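Local coordinates for protein BlEst2 (Bacillus licheniformis, PDB 6WPX) that probably hydrolyses ester bonds as a lipase or esterase of the alpha/beta-hydrolase clan, held back by autoinhibitory effects of its C-terminal domain, at residues L224-E229 against S288-R293; V316-N321 against W367-S372; S402-V407 against S461-T466. All coordinates share one frame; numbering follows the deposited sequence.

Contact 1 (L224-E229 against S288-R293); sequences LNMFGE and SYPFIR
Met-226 meets Ser-288 through its backbone and the root of its side chain, and Pro-290 through its thioether, and it supplies over half of the 197 Å² buried between the two segments. The backbone link is a single hydrogen bond, from Ser-288 N to Met-226 O at 2.9 Å, and it is nearly straight (171° at the hydrogen). Followed outward, the side chain of Met-226 starts with CB 3.5 Å from Ser-288 O and also beside Ser-288 CB. CG runs on past that same serine CB at 4.0 Å. SD then reaches the peptide joining Tyr-289 to Pro-290, 3.4 Å from Pro-290 N and 3.6 Å from Tyr-289 C, while also touching Pro-290 CB. Here the chain of Met-226 bends (chi3 -59°), and the turn lays Met-226 CE against the proline ring, 3.7 Å from Pro-290 CG. The two side chains cross at about a right angle. Outside the segments Met-226 also touches Thr-384 of strand 377-386. The loop following helix 218-224 is thereby joined to the residues leading into strand 290-297, linking the alpha/beta part of the chain to a beta sheet. Chemically, one directional backbone bond fixes where Ser-288 N meets Met-226 O, while the side chains add buried, uncharged van der Waals packing in which sulfur and methyl lie against the proline ring.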
ATOM      1  N   LEU A 224      -0.008   8.491  -0.173  1.00 12.14           N
ATOM      2  CA  LEU A 224      -0.642   7.997   1.043  1.00  9.90           C
ATOM      3  C   LEU A 224      -0.944   9.102   2.060  1.00 14.82           C
ATOM      4  O   LEU A 224      -1.846   8.919   2.875  1.00 15.78           O
ATOM      5  CB  LEU A 224       0.163   6.854   1.665  1.00  8.33           C
ATOM      6  CG  LEU A 224       0.274   5.587   0.840  1.00 13.24           C
ATOM      7  CD1 LEU A 224       1.138   4.586   1.548  1.00 14.38           C
ATOM      8  CD2 LEU A 224      -1.106   4.957   0.537  1.00  8.79           C
ATOM      9  N   ASN A 225      -0.272  10.271   1.956  1.00 12.56           N
ATOM     10  CA  ASN A 225      -0.562  11.452   2.794  1.00 14.36           C
ATOM     11  C   ASN A 225      -2.008  11.909   2.594  1.00 18.68           C
ATOM     12  O   ASN A 225      -2.553  12.547   3.478  1.00 19.17           O
ATOM     13  CB  ASN A 225       0.367  12.626   2.449  1.00 17.71           C
ATOM     14  CG  ASN A 225       1.649  12.600   3.217  1.00 27.80           C
ATOM     15  OD1 ASN A 225       1.861  11.751   4.071  1.00 21.04           O
ATOM     16  ND2 ASN A 225       2.541  13.488   2.884  1.00 19.85           N
ATOM     17  N   MET A 226      -2.636  11.545   1.471  1.00 14.27           N
ATOM     18  CA  MET A 226      -4.045  11.896   1.238  1.00 14.62           C
ATOM     19  C   MET A 226      -4.943  11.136   2.208  1.00 21.28           C
ATOM     20  O   MET A 226      -6.067  11.557   2.434  1.00 22.12           O
ATOM     21  CB  MET A 226      -4.454  11.555  -0.192  1.00 14.59           C
ATOM     22  CG  MET A 226      -3.735  12.407  -1.250  1.00 16.75           C
ATOM     23  SD  MET A 226      -4.445  12.107  -2.869  1.00 19.69           S
ATOM     24  CE  MET A 226      -4.155  10.280  -3.055  1.00 16.56           C
ATOM     25  N   PHE A 227      -4.460   9.984   2.734  1.00 18.05           N
ATOM     26  CA  PHE A 227      -5.184   9.103   3.655  1.00 17.56           C
ATOM     27  C   PHE A 227      -4.765   9.326   5.109  1.00 21.30           C
ATOM     28  O   PHE A 227      -5.621   9.275   5.980  1.00 22.13           O
ATOM     29  CB  PHE A 227      -5.005   7.630   3.249  1.00 18.73           C
ATOM     30  CG  PHE A 227      -5.435   7.328   1.831  1.00 20.53           C
ATOM     31  CD1 PHE A 227      -6.760   7.010   1.539  1.00 24.62           C
ATOM     32  CD2 PHE A 227      -4.515   7.355   0.787  1.00 21.01           C
ATOM     33  CE1 PHE A 227      -7.157   6.731   0.225  1.00 25.24           C
ATOM     34  CE2 PHE A 227      -4.914   7.079  -0.525  1.00 24.00           C
ATOM     35  CZ  PHE A 227      -6.227   6.762  -0.798  1.00 22.82           C
ATOM     36  N   GLY A 228      -3.471   9.570   5.354  1.00 16.34           N
ATOM     37  CA  GLY A 228      -2.968   9.841   6.701  1.00 15.72           C
ATOM     38  C   GLY A 228      -1.492   9.530   6.839  1.00 17.53           C
ATOM     39  O   GLY A 228      -0.815   9.271   5.837  1.00 13.92           O
ATOM     40  N   GLU A 229      -0.993   9.520   8.089  1.00 15.45           N
ATOM     41  CA  GLU A 229       0.399   9.193   8.419  1.00 15.60           C
ATOM     42  C   GLU A 229       0.775   7.845   7.809  1.00 17.11           C
ATOM     43  O   GLU A 229      -0.028   6.913   7.812  1.00 16.83           O
ATOM     44  CB  GLU A 229       0.611   9.166   9.957  1.00 18.56           C
ATOM     45  CG  GLU A 229       0.431  10.513  10.647  1.00 36.36           C
ATOM     46  CD  GLU A 229       1.110  11.742  10.065  1.00 70.69           C
ATOM     47  OE1 GLU A 229       0.386  12.540   9.428  1.00 79.04           O
ATOM     48  OE2 GLU A 229       2.337  11.925  10.250  1.00 66.18           O
ATOM     49  N   SER A 288      -7.922  13.576   1.614  1.00 27.71           N
ATOM     50  CA  SER A 288      -7.701  14.412   0.425  1.00 26.08           C
ATOM     51  C   SER A 288      -7.868  13.539  -0.799  1.00 27.51           C
ATOM     52  O   SER A 288      -7.869  12.313  -0.677  1.00 23.47           O
ATOM     53  CB  SER A 288      -6.293  15.000   0.431  1.00 29.50           C
ATOM     54  OG  SER A 288      -6.171  15.918   1.503  1.00 43.10           O
ATOM     55  N   TYR A 289      -7.957  14.163  -1.988  1.00 22.35           N
ATOM     56  CA  TYR A 289      -8.196  13.429  -3.205  1.00 20.62           C
ATOM     57  C   TYR A 289      -7.239  13.813  -4.277  1.00 20.60           C
ATOM     58  O   TYR A 289      -6.857  14.986  -4.372  1.00 18.60           O
ATOM     59  CB  TYR A 289      -9.639  13.666  -3.682  1.00 22.18           C
ATOM     60  CG  TYR A 289     -10.672  13.294  -2.643  1.00 26.34           C
ATOM     61  CD1 TYR A 289     -11.099  11.975  -2.497  1.00 28.66           C
ATOM     62  CD2 TYR A 289     -11.173  14.245  -1.757  1.00 27.77           C
ATOM     63  CE1 TYR A 289     -12.058  11.629  -1.542  1.00 29.48           C
ATOM     64  CE2 TYR A 289     -12.080  13.895  -0.759  1.00 29.35           C
ATOM     65  CZ  TYR A 289     -12.549  12.596  -0.680  1.00 37.51           C
ATOM     66  OH  TYR A 289     -13.485  12.270   0.274  1.00 44.19           O
ATOM     67  N   PRO A 290      -6.844  12.840  -5.126  1.00 15.50           N
ATOM     68  CA  PRO A 290      -5.937  13.189  -6.227  1.00 13.76           C
ATOM     69  C   PRO A 290      -6.739  13.474  -7.499  1.00 16.88           C
ATOM     70  O   PRO A 290      -7.953  13.363  -7.511  1.00 15.17           O
ATOM     71  CB  PRO A 290      -5.136  11.892  -6.403  1.00 14.86           C
ATOM     72  CG  PRO A 290      -6.171  10.797  -6.149  1.00 18.84           C
ATOM     73  CD  PRO A 290      -7.175  11.390  -5.140  1.00 14.82           C
ATOM     74  N   PHE A 291      -6.031  13.758  -8.576  1.00 15.40           N
ATOM     75  CA  PHE A 291      -6.527  13.801  -9.943  1.00 14.84           C
ATOM     76  C   PHE A 291      -5.628  12.802 -10.631  1.00 16.03           C
ATOM     77  O   PHE A 291      -4.396  12.856 -10.463  1.00 16.07           O
ATOM     78  CB  PHE A 291      -6.418  15.186 -10.613  1.00 16.37           C
ATOM     79  CG  PHE A 291      -6.791  15.098 -12.080  1.00 17.42           C
ATOM     80  CD1 PHE A 291      -8.119  14.947 -12.470  1.00 19.62           C
ATOM     81  CD2 PHE A 291      -5.812  15.134 -13.068  1.00 16.82           C
ATOM     82  CE1 PHE A 291      -8.465  14.885 -13.819  1.00 20.44           C
ATOM     83  CE2 PHE A 291      -6.159  15.076 -14.419  1.00 20.36           C
ATOM     84  CZ  PHE A 291      -7.484  14.949 -14.787  1.00 19.22           C
ATOM     85  N   ILE A 292      -6.232  11.871 -11.377  1.00 13.84           N
ATOM     86  CA  ILE A 292      -5.485  10.779 -12.004  1.00 13.16           C
ATOM     87  C   ILE A 292      -5.859  10.539 -13.438  1.00 16.68           C
ATOM     88  O   ILE A 292      -7.034  10.485 -13.774  1.00 16.18           O
ATOM     89  CB  ILE A 292      -5.668   9.446 -11.185  1.00 15.01           C
ATOM     90  CG1 ILE A 292      -5.320   9.598  -9.698  1.00 13.98           C
ATOM     91  CG2 ILE A 292      -4.914   8.249 -11.807  1.00 14.75           C
ATOM     92  CD1 ILE A 292      -5.806   8.448  -8.837  1.00 18.42           C
ATOM     93  N   ARG A 293      -4.825  10.283 -14.273  1.00 14.34           N
ATOM     94  CA  ARG A 293      -4.953   9.845 -15.660  1.00 14.50           C
ATOM     95  C   ARG A 293      -3.925   8.756 -15.924  1.00 16.71           C
ATOM     96  O   ARG A 293      -2.994   8.585 -15.160  1.00 17.49           O
ATOM     97  CB  ARG A 293      -4.846  11.011 -16.671  1.00 12.47           C
ATOM     98  CG  ARG A 293      -6.053  11.965 -16.672  1.00 12.92           C
ATOM     99  CD  ARG A 293      -7.319  11.303 -17.218  1.00 19.96           C
ATOM    100  NE  ARG A 293      -8.485  12.205 -17.246  1.00 19.41           N
ATOM    101  CZ  ARG A 293      -9.361  12.332 -16.255  1.00 27.69           C
ATOM    102  NH1 ARG A 293      -9.184  11.682 -15.115  1.00 18.05           N
ATOM    103  NH2 ARG A 293     -10.393  13.152 -16.376  1.00 20.53           N
TER

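Contact 2 (V316-N321 against W367-S372); sequences VHWLSN and WKIASS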
ATOM      1  N   VAL A 316       2.902  16.661  -8.227  1.00 19.44           N
ATOM      2  CA  VAL A 316       2.642  16.272  -9.615  1.00 18.21           C
ATOM      3  C   VAL A 316       3.576  15.129  -9.947  1.00 18.80           C
ATOM      4  O   VAL A 316       4.785  15.247  -9.782  1.00 19.39           O
ATOM      5  CB  VAL A 316       2.829  17.495 -10.564  1.00 22.23           C
ATOM      6  CG1 VAL A 316       2.458  17.156 -12.007  1.00 21.20           C
ATOM      7  CG2 VAL A 316       2.035  18.703 -10.087  1.00 22.62           C
ATOM      8  N   HIS A 317       3.003  14.005 -10.357  1.00 14.09           N
ATOM      9  CA  HIS A 317       3.762  12.796 -10.616  1.00 14.24           C
ATOM     10  C   HIS A 317       3.461  12.200 -11.960  1.00 19.93           C
ATOM     11  O   HIS A 317       2.295  11.981 -12.284  1.00 19.42           O
ATOM     12  CB  HIS A 317       3.467  11.740  -9.524  1.00 13.13           C
ATOM     13  CG  HIS A 317       3.518  12.308  -8.155  1.00 15.79           C
ATOM     14  ND1 HIS A 317       4.699  12.353  -7.442  1.00 16.82           N
ATOM     15  CD2 HIS A 317       2.545  12.897  -7.430  1.00 16.16           C
ATOM     16  CE1 HIS A 317       4.414  12.977  -6.314  1.00 15.89           C
ATOM     17  NE2 HIS A 317       3.131  13.316  -6.258  1.00 16.01           N
ATOM     18  N   TRP A 318       4.515  11.872 -12.709  1.00 18.47           N
ATOM     19  CA  TRP A 318       4.355  11.156 -13.967  1.00 18.79           C
ATOM     20  C   TRP A 318       5.074   9.815 -13.776  1.00 20.18           C
ATOM     21  O   TRP A 318       6.301   9.761 -13.778  1.00 20.80           O
ATOM     22  CB  TRP A 318       4.912  11.949 -15.159  1.00 18.56           C
ATOM     23  CG  TRP A 318       4.646  11.299 -16.490  1.00 20.13           C
ATOM     24  CD1 TRP A 318       5.396  10.333 -17.099  1.00 23.27           C
ATOM     25  CD2 TRP A 318       3.544  11.572 -17.372  1.00 19.93           C
ATOM     26  NE1 TRP A 318       4.838   9.997 -18.315  1.00 22.63           N
ATOM     27  CE2 TRP A 318       3.688  10.727 -18.497  1.00 23.15           C
ATOM     28  CE3 TRP A 318       2.417  12.418 -17.298  1.00 20.98           C
ATOM     29  CZ2 TRP A 318       2.790  10.754 -19.573  1.00 21.99           C
ATOM     30  CZ3 TRP A 318       1.503  12.411 -18.348  1.00 22.23           C
ATOM     31  CH2 TRP A 318       1.712  11.610 -19.484  1.00 22.84           C
ATOM     32  N   LEU A 319       4.307   8.749 -13.548  1.00 16.41           N
ATOM     33  CA  LEU A 319       4.870   7.394 -13.389  1.00 15.42           C
ATOM     34  C   LEU A 319       4.982   6.790 -14.749  1.00 19.30           C
ATOM     35  O   LEU A 319       4.064   6.926 -15.549  1.00 18.90           O
ATOM     36  CB  LEU A 319       3.992   6.501 -12.503  1.00 14.85           C
ATOM     37  CG  LEU A 319       3.960   6.818 -11.000  1.00 17.83           C
ATOM     38  CD1 LEU A 319       2.991   7.975 -10.697  1.00 17.68           C
ATOM     39  CD2 LEU A 319       3.575   5.585 -10.227  1.00 19.17           C
ATOM     40  N   SER A 320       6.126   6.158 -15.034  1.00 19.17           N
ATOM     41  CA  SER A 320       6.411   5.557 -16.337  1.00 20.33           C
ATOM     42  C   SER A 320       7.225   4.269 -16.167  1.00 24.44           C
ATOM     43  O   SER A 320       7.801   4.040 -15.109  1.00 22.73           O
ATOM     44  CB  SER A 320       7.208   6.541 -17.193  1.00 24.37           C
ATOM     45  OG  SER A 320       7.525   5.996 -18.470  1.00 25.76           O
ATOM     46  N   ASN A 321       7.284   3.446 -17.212  1.00 25.72           N
ATOM     47  CA  ASN A 321       8.097   2.238 -17.191  1.00 27.54           C
ATOM     48  C   ASN A 321       9.554   2.590 -17.535  1.00 35.32           C
ATOM     49  O   ASN A 321      10.437   1.743 -17.397  1.00 37.91           O
ATOM     50  CB  ASN A 321       7.534   1.167 -18.130  1.00 27.50           C
ATOM     51  CG  ASN A 321       7.367   1.627 -19.540  1.00 40.62           C
ATOM     52  OD1 ASN A 321       6.600   2.543 -19.829  1.00 28.35           O
ATOM     53  ND2 ASN A 321       8.011   0.926 -20.459  1.00 39.01           N
ATOM     54  N   TRP A 367      -3.714  23.791 -15.822  1.00 22.99           N
ATOM     55  CA  TRP A 367      -2.309  23.432 -15.929  1.00 23.06           C
ATOM     56  C   TRP A 367      -2.250  22.320 -16.941  1.00 25.24           C
ATOM     57  O   TRP A 367      -3.276  21.734 -17.262  1.00 24.63           O
ATOM     58  CB  TRP A 367      -1.790  22.890 -14.593  1.00 22.09           C
ATOM     59  CG  TRP A 367      -1.560  23.944 -13.566  1.00 24.70           C
ATOM     60  CD1 TRP A 367      -2.497  24.757 -13.002  1.00 28.24           C
ATOM     61  CD2 TRP A 367      -0.303  24.326 -13.006  1.00 25.40           C
ATOM     62  NE1 TRP A 367      -1.905  25.600 -12.099  1.00 29.01           N
ATOM     63  CE2 TRP A 367      -0.557  25.351 -12.070  1.00 30.36           C
ATOM     64  CE3 TRP A 367       1.014  23.857 -13.154  1.00 27.15           C
ATOM     65  CZ2 TRP A 367       0.464  25.964 -11.331  1.00 30.14           C
ATOM     66  CZ3 TRP A 367       2.020  24.439 -12.389  1.00 29.34           C
ATOM     67  CH2 TRP A 367       1.741  25.485 -11.501  1.00 30.69           C
ATOM     68  N   LYS A 368      -1.049  21.993 -17.412  1.00 23.17           N
ATOM     69  CA  LYS A 368      -0.865  20.941 -18.397  1.00 21.57           C
ATOM     70  C   LYS A 368       0.470  20.274 -18.181  1.00 24.21           C
ATOM     71  O   LYS A 368       1.499  20.944 -18.028  1.00 23.52           O
ATOM     72  CB  LYS A 368      -0.980  21.540 -19.820  1.00 24.58           C
ATOM     73  CG  LYS A 368      -0.759  20.560 -20.979  1.00 29.76           C
ATOM     74  CD  LYS A 368      -1.060  21.201 -22.365  1.00 38.21           C
ATOM     75  CE  LYS A 368      -0.089  22.282 -22.783  1.00 52.60           C
ATOM     76  NZ  LYS A 368      -0.299  22.699 -24.202  1.00 62.01           N
ATOM     77  N   ILE A 369       0.450  18.941 -18.144  1.00 21.32           N
ATOM     78  CA  ILE A 369       1.673  18.158 -18.058  1.00 20.53           C
ATOM     79  C   ILE A 369       1.934  17.641 -19.465  1.00 22.58           C
ATOM     80  O   ILE A 369       0.990  17.354 -20.204  1.00 22.59           O
ATOM     81  CB  ILE A 369       1.641  17.025 -16.986  1.00 23.36           C
ATOM     82  CG1 ILE A 369       3.087  16.451 -16.751  1.00 24.45           C
ATOM     83  CG2 ILE A 369       0.674  15.898 -17.391  1.00 23.11           C
ATOM     84  CD1 ILE A 369       3.400  16.093 -15.381  1.00 27.95           C
ATOM     85  N   ALA A 370       3.200  17.530 -19.830  1.00 20.35           N
ATOM     86  CA  ALA A 370       3.590  17.000 -21.120  1.00 21.57           C
ATOM     87  C   ALA A 370       4.734  16.023 -20.928  1.00 27.61           C
ATOM     88  O   ALA A 370       5.673  16.307 -20.194  1.00 27.68           O
ATOM     89  CB  ALA A 370       3.975  18.133 -22.080  1.00 22.64           C
ATOM     90  N   SER A 371       4.632  14.857 -21.559  1.00 25.42           N
ATOM     91  CA  SER A 371       5.694  13.850 -21.541  1.00 25.18           C
ATOM     92  C   SER A 371       6.098  13.598 -22.983  1.00 29.04           C
ATOM     93  O   SER A 371       5.252  13.259 -23.814  1.00 27.41           O
ATOM     94  CB  SER A 371       5.214  12.548 -20.911  1.00 26.54           C
ATOM     95  OG  SER A 371       6.253  11.585 -20.881  1.00 32.73           O
ATOM     96  N   SER A 372       7.374  13.833 -23.285  1.00 27.52           N
ATOM     97  CA  SER A 372       7.924  13.609 -24.619  1.00 28.58           C
ATOM     98  C   SER A 372       8.872  12.434 -24.505  1.00 30.48           C
ATOM     99  O   SER A 372       9.799  12.463 -23.705  1.00 29.39           O
ATOM    100  CB  SER A 372       8.643  14.855 -25.136  1.00 34.33           C
ATOM    101  OG  SER A 372       9.048  14.689 -26.484  1.00 43.51           O
TER
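Ser-371 CB sits over one face of the Trp-318 indole, 3.2 Å above the ring plane, displaced toward the rim and 3.3 Å from CZ2 of Trp-318. Ile-369 approaches the ring obliquely, with its CG2 3.7 Å from Trp-318 CZ3; Phe-379 also stacks on the indole. The pyrrole nitrogen and the serine hydroxyl are close, but their angle is poor for a mutual bond. Each instead bonds to Glu-377, Trp-318 NE1 to OE1 and Ser-371 OG to OE2, so one carboxylate serves both polar groups. Two residues earlier in the strand, Val-316 CG1, anti to its own nitrogen (chi1 -175°), meets Ile-369 CD1 at 3.7 Å, the two side chains running antiparallel past one another. With a leucine at Trp-318, Ser-371 CB would probably lose the flat surface it rests on, and Glu-377 OE1 the indole N-H. The strand axes lie 9.3 Å apart and cross at -26°, the geometry of two sheets packed face to face in a beta sandwich. Strand 313-320 runs between 377-386 and 353-360 in one sheet, and strand 365-372 between 300-307 and 326-330 in the other, from which Ile-327 touches Trp-318, Ile-369 and Ser-371.

Contact 3 (S402-V407 against S461-T466); sequences SNLANV and SPFNRT
Leu-404 and Phe-463 make the closest apolar contact, with both methyls of the leucine at the outer end of the ring: CD1 of Leu-404 is 3.7 Å from CZ of Phe-463, and CD2 of Leu-404 is 3.8 Å from CE2 of Phe-463. CD1 comes at the ring obliquely, and the two side chains cross at about a right angle. Phe-463 carries its ring between the backbone nitrogen and the carbonyl carbon (chi1 76°), a rotation that sends CZ across to the other segment. Val-407 adds a looser contact, its CG2 lying near the ring plane at the edge, 4.5 Å from Phe-463 CZ.

The polar interactions run within or beyond the segments; Arg-465, for one, forms a salt bridge with Glu-308.

In the sheet, strand 445-456 lies between strands 407-417 and 462-473, and the CA atoms of Val-407 and Phe-463 are accordingly 9.5 Å apart. Phe-463 pairs through its backbone with Gly-455 of that middle strand. Ala-405, ahead of the corner the chain turns at Asn-406, has a backbone bond of its own to Lys-456. The contact is thus plain apolar packing, a loop and the strand it leads into set against the next-but-one strand of an antiparallel sheet. Helix 389-397 borders the cluster, Leu-389 touching Leu-404 and Ile-393 touching Phe-463.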
ATOM      1  N   SER A 402     -23.119  20.444  -0.193  1.00 64.12           N
ATOM      2  CA  SER A 402     -21.860  21.146  -0.432  1.00 60.55           C
ATOM      3  C   SER A 402     -22.092  22.442  -1.203  1.00 60.24           C
ATOM      4  O   SER A 402     -23.160  22.621  -1.793  1.00 60.15           O
ATOM      5  CB  SER A 402     -20.882  20.244  -1.180  1.00 61.82           C
ATOM      6  OG  SER A 402     -21.404  19.824  -2.431  1.00 70.27           O
ATOM      7  N   ASN A 403     -21.085  23.342  -1.202  1.00 53.66           N
ATOM      8  CA  ASN A 403     -21.114  24.604  -1.949  1.00 53.36           C
ATOM      9  C   ASN A 403     -20.469  24.414  -3.339  1.00 52.93           C
ATOM     10  O   ASN A 403     -20.043  25.386  -3.974  1.00 52.65           O
ATOM     11  CB  ASN A 403     -20.488  25.765  -1.153  1.00 56.06           C
ATOM     12  CG  ASN A 403     -19.105  25.505  -0.600  1.00 84.51           C
ATOM     13  OD1 ASN A 403     -18.261  24.863  -1.228  1.00 77.14           O
ATOM     14  ND2 ASN A 403     -18.823  26.045   0.578  1.00 80.18           N
ATOM     15  N   LEU A 404     -20.421  23.137  -3.805  1.00 46.08           N
ATOM     16  CA  LEU A 404     -19.939  22.727  -5.128  1.00 43.49           C
ATOM     17  C   LEU A 404     -21.084  22.813  -6.141  1.00 50.82           C
ATOM     18  O   LEU A 404     -22.204  22.374  -5.842  1.00 51.50           O
ATOM     19  CB  LEU A 404     -19.370  21.301  -5.103  1.00 40.68           C
ATOM     20  CG  LEU A 404     -18.040  21.069  -4.383  1.00 41.42           C
ATOM     21  CD1 LEU A 404     -17.511  19.678  -4.669  1.00 38.84           C
ATOM     22  CD2 LEU A 404     -17.006  22.103  -4.768  1.00 40.71           C
ATOM     23  N   ALA A 405     -20.755  23.374  -7.317  1.00 47.49           N
ATOM     24  CA  ALA A 405     -21.692  23.665  -8.428  1.00 47.74           C
ATOM     25  C   ALA A 405     -21.369  22.897  -9.714  1.00 49.98           C
ATOM     26  O   ALA A 405     -20.187  22.787 -10.054  1.00 48.48           O
ATOM     27  CB  ALA A 405     -21.666  25.145  -8.701  1.00 49.62           C
ATOM     28  N   ASN A 406     -22.425  22.447 -10.403  1.00 46.30           N
ATOM     29  CA  ASN A 406     -22.394  21.726 -11.703  1.00 44.57           C
ATOM     30  C   ASN A 406     -21.529  20.464 -11.577  1.00 46.45           C
ATOM     31  O   ASN A 406     -20.728  20.223 -12.487  1.00 44.38           O
ATOM     32  CB  ASN A 406     -21.902  22.636 -12.830  1.00 44.12           C
ATOM     33  CG  ASN A 406     -22.463  24.049 -12.823  1.00 66.99           C
ATOM     34  OD1 ASN A 406     -23.456  24.343 -12.170  1.00 61.67           O
ATOM     35  ND2 ASN A 406     -21.818  24.950 -13.539  1.00 54.57           N
ATOM     36  N   VAL A 407     -21.755  19.652 -10.546  1.00 42.49           N
ATOM     37  CA  VAL A 407     -20.892  18.467 -10.289  1.00 41.57           C
ATOM     38  C   VAL A 407     -21.235  17.290 -11.196  1.00 45.14           C
ATOM     39  O   VAL A 407     -22.350  16.805 -11.140  1.00 48.15           O
ATOM     40  CB  VAL A 407     -20.905  17.999  -8.820  1.00 45.82           C
ATOM     41  CG1 VAL A 407     -20.070  16.739  -8.652  1.00 43.97           C
ATOM     42  CG2 VAL A 407     -20.482  19.070  -7.836  1.00 46.06           C
ATOM     43  N   SER A 461     -14.018  28.706  -9.693  1.00 41.04           N
ATOM     44  CA  SER A 461     -12.907  28.073 -10.391  1.00 39.26           C
ATOM     45  C   SER A 461     -13.182  26.572 -10.653  1.00 40.94           C
ATOM     46  O   SER A 461     -13.655  25.883  -9.745  1.00 42.06           O
ATOM     47  CB  SER A 461     -11.601  28.280  -9.630  1.00 41.88           C
ATOM     48  OG  SER A 461     -11.666  27.718  -8.331  1.00 50.18           O
ATOM     49  N   PRO A 462     -12.919  26.053 -11.878  1.00 34.01           N
ATOM     50  CA  PRO A 462     -13.105  24.608 -12.121  1.00 31.83           C
ATOM     51  C   PRO A 462     -12.208  23.741 -11.217  1.00 31.64           C
ATOM     52  O   PRO A 462     -11.148  24.187 -10.758  1.00 30.88           O
ATOM     53  CB  PRO A 462     -12.693  24.436 -13.590  1.00 32.73           C
ATOM     54  CG  PRO A 462     -12.767  25.808 -14.185  1.00 38.29           C
ATOM     55  CD  PRO A 462     -12.373  26.726 -13.076  1.00 34.79           C
ATOM     56  N   PHE A 463     -12.675  22.548 -10.927  1.00 25.46           N
ATOM     57  CA  PHE A 463     -11.893  21.565 -10.146  1.00 23.68           C
ATOM     58  C   PHE A 463     -12.052  20.200 -10.808  1.00 24.67           C
ATOM     59  O   PHE A 463     -12.972  20.009 -11.581  1.00 24.98           O
ATOM     60  CB  PHE A 463     -12.359  21.477  -8.688  1.00 25.65           C
ATOM     61  CG  PHE A 463     -13.645  20.734  -8.463  1.00 27.14           C
ATOM     62  CD1 PHE A 463     -13.659  19.365  -8.318  1.00 27.92           C
ATOM     63  CD2 PHE A 463     -14.852  21.403  -8.392  1.00 29.83           C
ATOM     64  CE1 PHE A 463     -14.839  18.684  -8.113  1.00 28.93           C
ATOM     65  CE2 PHE A 463     -16.034  20.715  -8.199  1.00 32.65           C
ATOM     66  CZ  PHE A 463     -16.030  19.360  -8.071  1.00 29.43           C
ATOM     67  N   ASN A 464     -11.163  19.291 -10.436  1.00 20.83           N
ATOM     68  CA  ASN A 464     -11.150  17.891 -10.909  1.00 20.07           C
ATOM     69  C   ASN A 464     -10.530  17.000  -9.813  1.00 24.21           C
ATOM     70  O   ASN A 464      -9.522  17.380  -9.278  1.00 23.71           O
ATOM     71  CB  ASN A 464     -10.570  17.722 -12.323  1.00 15.58           C
ATOM     72  CG  ASN A 464      -9.217  18.359 -12.553  1.00 28.27           C
ATOM     73  OD1 ASN A 464      -8.881  18.736 -13.660  1.00 22.07           O
ATOM     74  ND2 ASN A 464      -8.420  18.464 -11.516  1.00 14.80           N
ATOM     75  N   ARG A 465     -11.170  15.879  -9.508  1.00 20.25           N
ATOM     76  CA  ARG A 465     -10.625  14.858  -8.583  1.00 20.29           C
ATOM     77  C   ARG A 465     -11.018  13.488  -9.116  1.00 24.11           C
ATOM     78  O   ARG A 465     -11.997  13.394  -9.816  1.00 23.55           O
ATOM     79  CB  ARG A 465     -11.060  15.008  -7.125  1.00 18.67           C
ATOM     80  CG  ARG A 465     -10.619  16.292  -6.453  1.00 21.60           C
ATOM     81  CD  ARG A 465      -9.144  16.449  -6.226  1.00 17.25           C
ATOM     82  NE  ARG A 465      -8.826  17.457  -5.240  1.00 20.16           N
ATOM     83  CZ  ARG A 465      -8.749  18.750  -5.472  1.00 22.44           C
ATOM     84  NH1 ARG A 465      -8.955  19.228  -6.681  1.00 19.49           N
ATOM     85  NH2 ARG A 465      -8.449  19.569  -4.490  1.00 21.38           N
ATOM     86  N   THR A 466     -10.262  12.489  -8.725  1.00 19.00           N
ATOM     87  CA  THR A 466     -10.470  11.098  -9.099  1.00 18.78           C
ATOM     88  C   THR A 466     -10.494  10.281  -7.824  1.00 22.67           C
ATOM     89  O   THR A 466      -9.514  10.268  -7.078  1.00 21.38           O
ATOM     90  CB  THR A 466      -9.360  10.604 -10.023  1.00 17.72           C
ATOM     91  OG1 THR A 466      -9.085  11.575 -11.030  1.00 20.21           O
ATOM     92  CG2 THR A 466      -9.714   9.283 -10.663  1.00 15.34           C
TER

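In the fold
Contacts 1 and 2 are buried, whereas contact 3, farthest from the centre of the chain, is only partly so. Contacts 1 and 2 share the antiparallel sheet in which strand 377-386 separates 290-297 from 313-320, yet their nearest atoms stay about 7 Å apart. Contacts 1 and 3 touch directly: Pro-290 O lies 2.8 Å from Thr-466 N, a probable hydrogen bond that ties the edge of that sheet to strand 462-473. The chemistry follows the setting. Loop meets strand in contact 1 by a backbone bond plus thioether packing, contact 2 packs apolar side chains between facing sheets, with two polar groups bonded to one carboxylate from outside the segments, and contact 3 is purely apolar across an intervening strand.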